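Local coordinates for protein aminotransferase, class IV (Brucella abortus, PDB 4TVI) that probably transfers the amino group of leucine, isoleucine or valine to 2-oxoglutarate, using pyridoxal 5'-phosphate as cofactor, at residues A34-K40 and D144-E150; S82-N86 and L98-E104. All coordinates share one frame; numbering follows the deposited sequence.

Contact 1 of 2, residues A34-K40 and D144-E150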
loop_
_atom_site.group_PDB
_atom_site.type_symbol
_atom_site.label_atom_id
_atom_site.label_comp_id
_atom_site.label_asym_id
_atom_site.label_seq_id
_atom_site.Cartn_x
_atom_site.Cartn_y
_atom_site.Cartn_z
ATOM N N ALA A 34 -1.737 26.063 -8.596
ATOM C CA ALA A 34 -1.184 25.847 -9.934
ATOM C C ALA A 34 -0.487 24.492 -10.057
ATOM O O ALA A 34 0.352 24.127 -9.228
ATOM C CB ALA A 34 -0.229 26.960 -10.293
ATOM N N MET A 35 -0.832 23.749 -11.104
ATOM C CA MET A 35 -0.338 22.391 -11.249
ATOM C C MET A 35 -0.094 22.023 -12.708
ATOM O O MET A 35 -0.914 22.321 -13.582
ATOM C CB MET A 35 -1.339 21.418 -10.615
ATOM C CG MET A 35 -0.922 19.968 -10.612
ATOM S SD MET A 35 -2.079 18.959 -9.653
ATOM C CE MET A 35 -1.839 19.635 -8.009
ATOM N N TRP A 36 1.028 21.348 -12.951
ATOM C CA TRP A 36 1.365 20.826 -14.271
ATOM C C TRP A 36 1.835 19.386 -14.159
ATOM O O TRP A 36 2.729 19.073 -13.362
ATOM C CB TRP A 36 2.456 21.667 -14.940
ATOM C CG TRP A 36 1.989 22.961 -15.535
ATOM C CD1 TRP A 36 2.112 24.207 -14.985
ATOM C CD2 TRP A 36 1.346 23.147 -16.806
ATOM N NE1 TRP A 36 1.579 25.152 -15.830
ATOM C CE2 TRP A 36 1.103 24.528 -16.953
ATOM C CE3 TRP A 36 0.948 22.279 -17.828
ATOM C CZ2 TRP A 36 0.480 25.062 -18.086
ATOM C CZ3 TRP A 36 0.327 22.808 -18.945
ATOM C CH2 TRP A 36 0.099 24.187 -19.066
ATOM N N THR A 37 1.234 18.505 -14.951
ATOM C CA THR A 37 1.577 17.091 -14.892
ATOM C C THR A 37 1.995 16.560 -16.259
ATOM O O THR A 37 1.290 16.756 -17.248
ATOM C CB THR A 37 0.392 16.256 -14.357
ATOM O OG1 THR A 37 -0.002 16.749 -13.073
ATOM C CG2 THR A 37 0.769 14.782 -14.243
ATOM N N TYR A 38 3.136 15.877 -16.308
ATOM C CA TYR A 38 3.569 15.212 -17.532
ATOM C C TYR A 38 3.042 13.786 -17.532
ATOM O O TYR A 38 3.356 13.001 -16.639
ATOM C CB TYR A 38 5.095 15.214 -17.654
ATOM C CG TYR A 38 5.600 14.644 -18.960
ATOM C CD1 TYR A 38 5.744 15.448 -20.085
ATOM C CD2 TYR A 38 5.911 13.297 -19.073
ATOM C CE1 TYR A 38 6.198 14.923 -21.285
ATOM C CE2 TYR A 38 6.366 12.764 -20.262
ATOM C CZ TYR A 38 6.508 13.576 -21.364
ATOM O OH TYR A 38 6.959 13.030 -22.544
ATOM N N TYR A 39 2.226 13.463 -18.525
ATOM C CA TYR A 39 1.598 12.145 -18.605
ATOM C C TYR A 39 1.279 11.824 -20.055
ATOM O O TYR A 39 0.744 12.668 -20.775
ATOM C CB TYR A 39 0.326 12.095 -17.754
ATOM C CG TYR A 39 -0.461 10.802 -17.856
ATOM C CD1 TYR A 39 0.076 9.596 -17.411
ATOM C CD2 TYR A 39 -1.744 10.788 -18.396
ATOM C CE1 TYR A 39 -0.645 8.412 -17.497
ATOM C CE2 TYR A 39 -2.474 9.609 -18.491
ATOM C CZ TYR A 39 -1.920 8.423 -18.040
ATOM O OH TYR A 39 -2.642 7.250 -18.132
ATOM N N LYS A 40 1.626 10.614 -20.483
ATOM C CA LYS A 40 1.455 10.205 -21.873
ATOM C C LYS A 40 2.012 11.241 -22.852
ATOM O O LYS A 40 1.319 11.671 -23.768
ATOM C CB LYS A 40 -0.022 9.936 -22.176
ATOM C CG LYS A 40 -0.606 8.750 -21.424
ATOM C CD LYS A 40 -1.062 7.655 -22.375
ATOM C CE LYS A 40 -1.460 6.395 -21.616
ATOM N NZ LYS A 40 -0.254 5.622 -21.186
ATOM N N ASP A 144 4.223 2.533 -16.272
ATOM C CA ASP A 144 4.004 3.853 -16.848
ATOM C C ASP A 144 4.514 4.935 -15.896
ATOM O O ASP A 144 4.819 4.662 -14.737
ATOM C CB ASP A 144 2.524 4.070 -17.173
ATOM C CG ASP A 144 2.317 5.062 -18.311
ATOM O OD1 ASP A 144 3.299 5.722 -18.728
ATOM O OD2 ASP A 144 1.176 5.167 -18.804
ATOM N N PHE A 145 4.585 6.165 -16.391
ATOM C CA PHE A 145 5.196 7.261 -15.649
ATOM C C PHE A 145 4.336 8.516 -15.657
ATOM O O PHE A 145 3.606 8.779 -16.616
ATOM C CB PHE A 145 6.578 7.565 -16.239
ATOM C CG PHE A 145 7.247 8.783 -15.662
ATOM C CD1 PHE A 145 7.953 8.706 -14.472
ATOM C CD2 PHE A 145 7.205 9.997 -16.331
ATOM C CE1 PHE A 145 8.583 9.817 -13.949
ATOM C CE2 PHE A 145 7.838 11.118 -15.810
ATOM C CZ PHE A 145 8.526 11.028 -14.620
ATOM N N ALA A 146 4.422 9.289 -14.583
ATOM C CA ALA A 146 3.843 10.624 -14.561
ATOM C C ALA A 146 4.664 11.513 -13.638
ATOM O O ALA A 146 5.162 11.061 -12.606
ATOM C CB ALA A 146 2.386 10.588 -14.127
ATOM N N LEU A 147 4.826 12.770 -14.033
ATOM C CA LEU A 147 5.576 13.738 -13.243
ATOM C C LEU A 147 4.675 14.910 -12.876
ATOM O O LEU A 147 4.297 15.707 -13.735
ATOM C CB LEU A 147 6.801 14.225 -14.016
ATOM C CG LEU A 147 7.704 15.245 -13.323
ATOM C CD1 LEU A 147 8.232 14.689 -11.999
ATOM C CD2 LEU A 147 8.845 15.629 -14.244
ATOM N N CYS A 148 4.335 15.015 -11.599
ATOM C CA CYS A 148 3.390 16.031 -11.151
ATOM C C CYS A 148 4.093 17.184 -10.443
ATOM O O CYS A 148 4.784 16.986 -9.436
ATOM C CB CYS A 148 2.343 15.398 -10.225
ATOM S SG CYS A 148 1.032 16.526 -9.695
ATOM N N LEU A 149 3.912 18.385 -10.980
ATOM C CA LEU A 149 4.483 19.593 -10.398
ATOM C C LEU A 149 3.391 20.470 -9.812
ATOM O O LEU A 149 2.444 20.847 -10.511
ATOM C CB LEU A 149 5.276 20.390 -11.437
ATOM C CG LEU A 149 6.326 19.641 -12.257
ATOM C CD1 LEU A 149 7.131 20.620 -13.096
ATOM C CD2 LEU A 149 7.228 18.798 -11.378
ATOM N N GLU A 150 3.518 20.780 -8.527
ATOM C CA GLU A 150 2.550 21.628 -7.844
ATOM C C GLU A 150 3.203 22.879 -7.269
ATOM O O GLU A 150 4.209 22.796 -6.560
ATOM C CB GLU A 150 1.845 20.854 -6.729
ATOM C CG GLU A 150 0.714 21.631 -6.066
ATOM C CD GLU A 150 -0.070 20.785 -5.076
ATOM O OE1 GLU A 150 0.338 19.629 -4.829
ATOM O OE2 GLU A 150 -1.091 21.274 -4.547
HETATM O O HOH W 1 -1.246 4.945 -17.824
HETATM O O HOH W 2 2.954 8.506 -19.153
#

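Contact 2 of 2, residues S82-N86 and L98-E104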
loop_
_atom_site.group_PDB
_atom_site.type_symbol
_atom_site.label_atom_id
_atom_site.label_comp_id
_atom_site.label_asym_id
_atom_site.label_seq_id
_atom_site.Cartn_x
_atom_site.Cartn_y
_atom_site.Cartn_z
ATOM N N SER A 82 15.661 12.138 -8.367
ATOM C CA SER A 82 15.304 11.549 -9.656
ATOM C C SER A 82 15.774 10.105 -9.730
ATOM O O SER A 82 15.042 9.223 -10.194
ATOM C CB SER A 82 15.904 12.353 -10.808
ATOM O OG SER A 82 15.389 13.670 -10.818
ATOM N N ALA A 83 16.992 9.867 -9.250
ATOM C CA ALA A 83 17.574 8.533 -9.287
ATOM C C ALA A 83 16.816 7.562 -8.385
ATOM O O ALA A 83 16.653 6.392 -8.728
ATOM C CB ALA A 83 19.040 8.586 -8.888
ATOM N N ARG A 84 16.370 8.033 -7.224
ATOM C CA ARG A 84 15.730 7.136 -6.272
ATOM C C ARG A 84 14.386 6.646 -6.784
ATOM O O ARG A 84 13.978 5.528 -6.471
ATOM C CB ARG A 84 15.550 7.811 -4.909
ATOM C CG ARG A 84 15.080 6.840 -3.815
ATOM C CD ARG A 84 15.096 7.492 -2.440
ATOM N NE ARG A 84 14.180 8.625 -2.361
ATOM C CZ ARG A 84 14.091 9.437 -1.311
ATOM N NH1 ARG A 84 14.877 9.251 -0.257
ATOM N NH2 ARG A 84 13.226 10.444 -1.319
ATOM N N ALA A 85 13.712 7.465 -7.592
ATOM C CA ALA A 85 12.440 7.052 -8.183
ATOM C C ALA A 85 12.621 5.763 -8.977
ATOM O O ALA A 85 11.793 4.854 -8.891
ATOM C CB ALA A 85 11.867 8.151 -9.071
ATOM N N ASN A 86 13.715 5.675 -9.732
ATOM C CA ASN A 86 14.008 4.455 -10.481
ATOM C C ASN A 86 14.334 3.290 -9.557
ATOM O O ASN A 86 13.924 2.156 -9.815
ATOM C CB ASN A 86 15.151 4.684 -11.469
ATOM C CG ASN A 86 14.721 5.512 -12.666
ATOM O OD1 ASN A 86 13.531 5.757 -12.863
ATOM N ND2 ASN A 86 15.683 5.933 -13.479
ATOM N N LEU A 98 12.198 5.779 -17.699
ATOM C CA LEU A 98 13.115 6.897 -17.930
ATOM C C LEU A 98 14.400 6.767 -17.111
ATOM O O LEU A 98 14.391 6.258 -15.992
ATOM C CB LEU A 98 12.434 8.229 -17.610
ATOM C CG LEU A 98 11.184 8.612 -18.403
ATOM C CD1 LEU A 98 10.600 9.906 -17.863
ATOM C CD2 LEU A 98 11.527 8.760 -19.873
ATOM N N SER A 99 15.510 7.233 -17.672
ATOM C CA SER A 99 16.745 7.313 -16.911
ATOM C C SER A 99 16.598 8.396 -15.852
ATOM O O SER A 99 15.678 9.218 -15.922
ATOM C CB SER A 99 17.927 7.623 -17.822
ATOM O OG SER A 99 17.820 8.939 -18.331
ATOM N N ALA A 100 17.501 8.406 -14.880
ATOM C CA ALA A 100 17.477 9.428 -13.837
ATOM C C ALA A 100 17.663 10.818 -14.442
ATOM O O ALA A 100 16.990 11.772 -14.049
ATOM C CB ALA A 100 18.553 9.154 -12.798
ATOM N N ASN A 101 18.560 10.915 -15.419
ATOM C CA ASN A 101 18.792 12.168 -16.133
ATOM C C ASN A 101 17.571 12.615 -16.935
ATOM O O ASN A 101 17.305 13.816 -17.041
ATOM C CB ASN A 101 20.006 12.041 -17.052
ATOM C CG ASN A 101 21.310 12.259 -16.321
ATOM O OD1 ASN A 101 21.321 12.678 -15.165
ATOM N ND2 ASN A 101 22.421 11.966 -16.986
ATOM N N ASP A 102 16.846 11.652 -17.505
ATOM C CA ASP A 102 15.606 11.949 -18.219
ATOM C C ASP A 102 14.599 12.635 -17.300
ATOM O O ASP A 102 14.024 13.666 -17.656
ATOM C CB ASP A 102 14.968 10.673 -18.788
ATOM C CG ASP A 102 15.706 10.123 -19.994
ATOM O OD1 ASP A 102 16.397 10.897 -20.693
ATOM O OD2 ASP A 102 15.590 8.904 -20.239
ATOM N N ILE A 103 14.397 12.055 -16.118
ATOM C CA ILE A 103 13.453 12.586 -15.140
ATOM C C ILE A 103 13.863 13.988 -14.696
ATOM O O ILE A 103 13.025 14.884 -14.596
ATOM C CB ILE A 103 13.335 11.661 -13.909
ATOM C CG1 ILE A 103 12.660 10.344 -14.300
ATOM C CG2 ILE A 103 12.573 12.348 -12.771
ATOM C CD1 ILE A 103 12.438 9.396 -13.124
ATOM N N GLU A 104 15.154 14.176 -14.438
ATOM C CA GLU A 104 15.654 15.480 -14.019
ATOM C C GLU A 104 15.455 16.522 -15.118
ATOM O O GLU A 104 14.985 17.630 -14.857
ATOM C CB GLU A 104 17.133 15.400 -13.635
ATOM C CG GLU A 104 17.753 16.757 -13.334
ATOM C CD GLU A 104 19.183 16.661 -12.819
ATOM O OE1 GLU A 104 19.677 15.536 -12.609
ATOM O OE2 GLU A 104 19.810 17.722 -12.615
#

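Contact 1 of 2, residues A34-K40 and D144-E150
W36 and L149, with Y38 and L147, form the hydrogen-bonded pairs of an antiparallel strand ladder, in which strand 35-39 lies between strands 42-45 and 143-151 of the antiparallel sheet in this class IV aminotransferase. Two N-H...O bonds join each pair, W36 N reaching L149 O at 2.9 Å. Large apolar side chains line one face: Y38 and L149 pack on W43 and helix 100-111, L147 lies on W43, and W36 turns outward to W43, K113 and F114. On the other, M35, T37 and C148, smaller or more flexible, lie against A53 and A54 of the second subunit. The M35 thioether passes C148 SG, then bends at chi3 (-65°) to lay CE on the carboxylate end of E150, 3.6 Å from its CD. At the far end, K40 carries its CG over one face of the Y39 ring, and its long chain bends so that NZ forms a salt bridge with D144 OD2 at 2.8 Å, on the syn side of the carboxylate. A water accepts from Y39 OH and donates to that same OD2, while a second takes the K40 N-H and donates to both D144 OD1 and F145 O, the latter at 2.6 Å.

Contact 2 of 2, residues S82-N86 and L98-E104
Helices 78-91 and 100-111 meet near A83 and A100, whose CA atoms lie 4.6 Å apart, and the axes of their short segments run at 127° to each other with a closest approach of 8.4 Å. Alanine's small methyl suits the close meeting: A100 CB comes within 3.7 Å of A83 CA. One turn on, N86 spans the gap to the residues leading into the second helix. Its CG stands anti to the carbonyl carbon (chi1 -74°), which carries the amide across so that ND2 donates to L98 O at 2.8 Å. The donor lies in the carbonyl plane of L98, but L98 O is tilted out of the N86 amide plane and the N-H...O angle is a bent 138°. An amide fits here because its other end can accept, and N86 OD1 takes a hydrogen bond from Y126 OH, giving both ends of this buried group a partner. The helix that starts beside it opens with a capping box: S99, at the N-cap, accepts from D102 N through OG (3.0 Å), and D102 OD2 in return receives S99 N. Both residues are short and polar, suited to closing over the helix start. The I103 and N86 side chains lie alongside, pointing opposite ways, and the two branches of I103 reach the first helix, CD1 lying 4.3 Å from A85 CB and CG2 3.7 Å from S82 OG. That hydroxyl bonds back to L78 O, which gives it a polar partner within its own helix, while S82 CB packs 3.5 Å from A100 O.

In the fold
Contact 1 and contact 2 have centres 14 Å apart, on the same side of the chain's centre. Along the chain, strand 35-39 comes first, then helices 78-91 and 100-111, and strand 143-151 last, so the helix pair is formed by chain lying between the two paired strands. They share a core: the F145 ring of contact 1 packs on L98 and I103 of contact 2, its CE2 lying 3.6 Å from L98 CD1. Helix 100-111 packs on one face of the sheet, with helix 78-91 beside it; residues on the other face meet the second subunit. From helix 78-91, R84 reaches the phosphate of the cofactor-bearing residue 180, linking this layer to the active site.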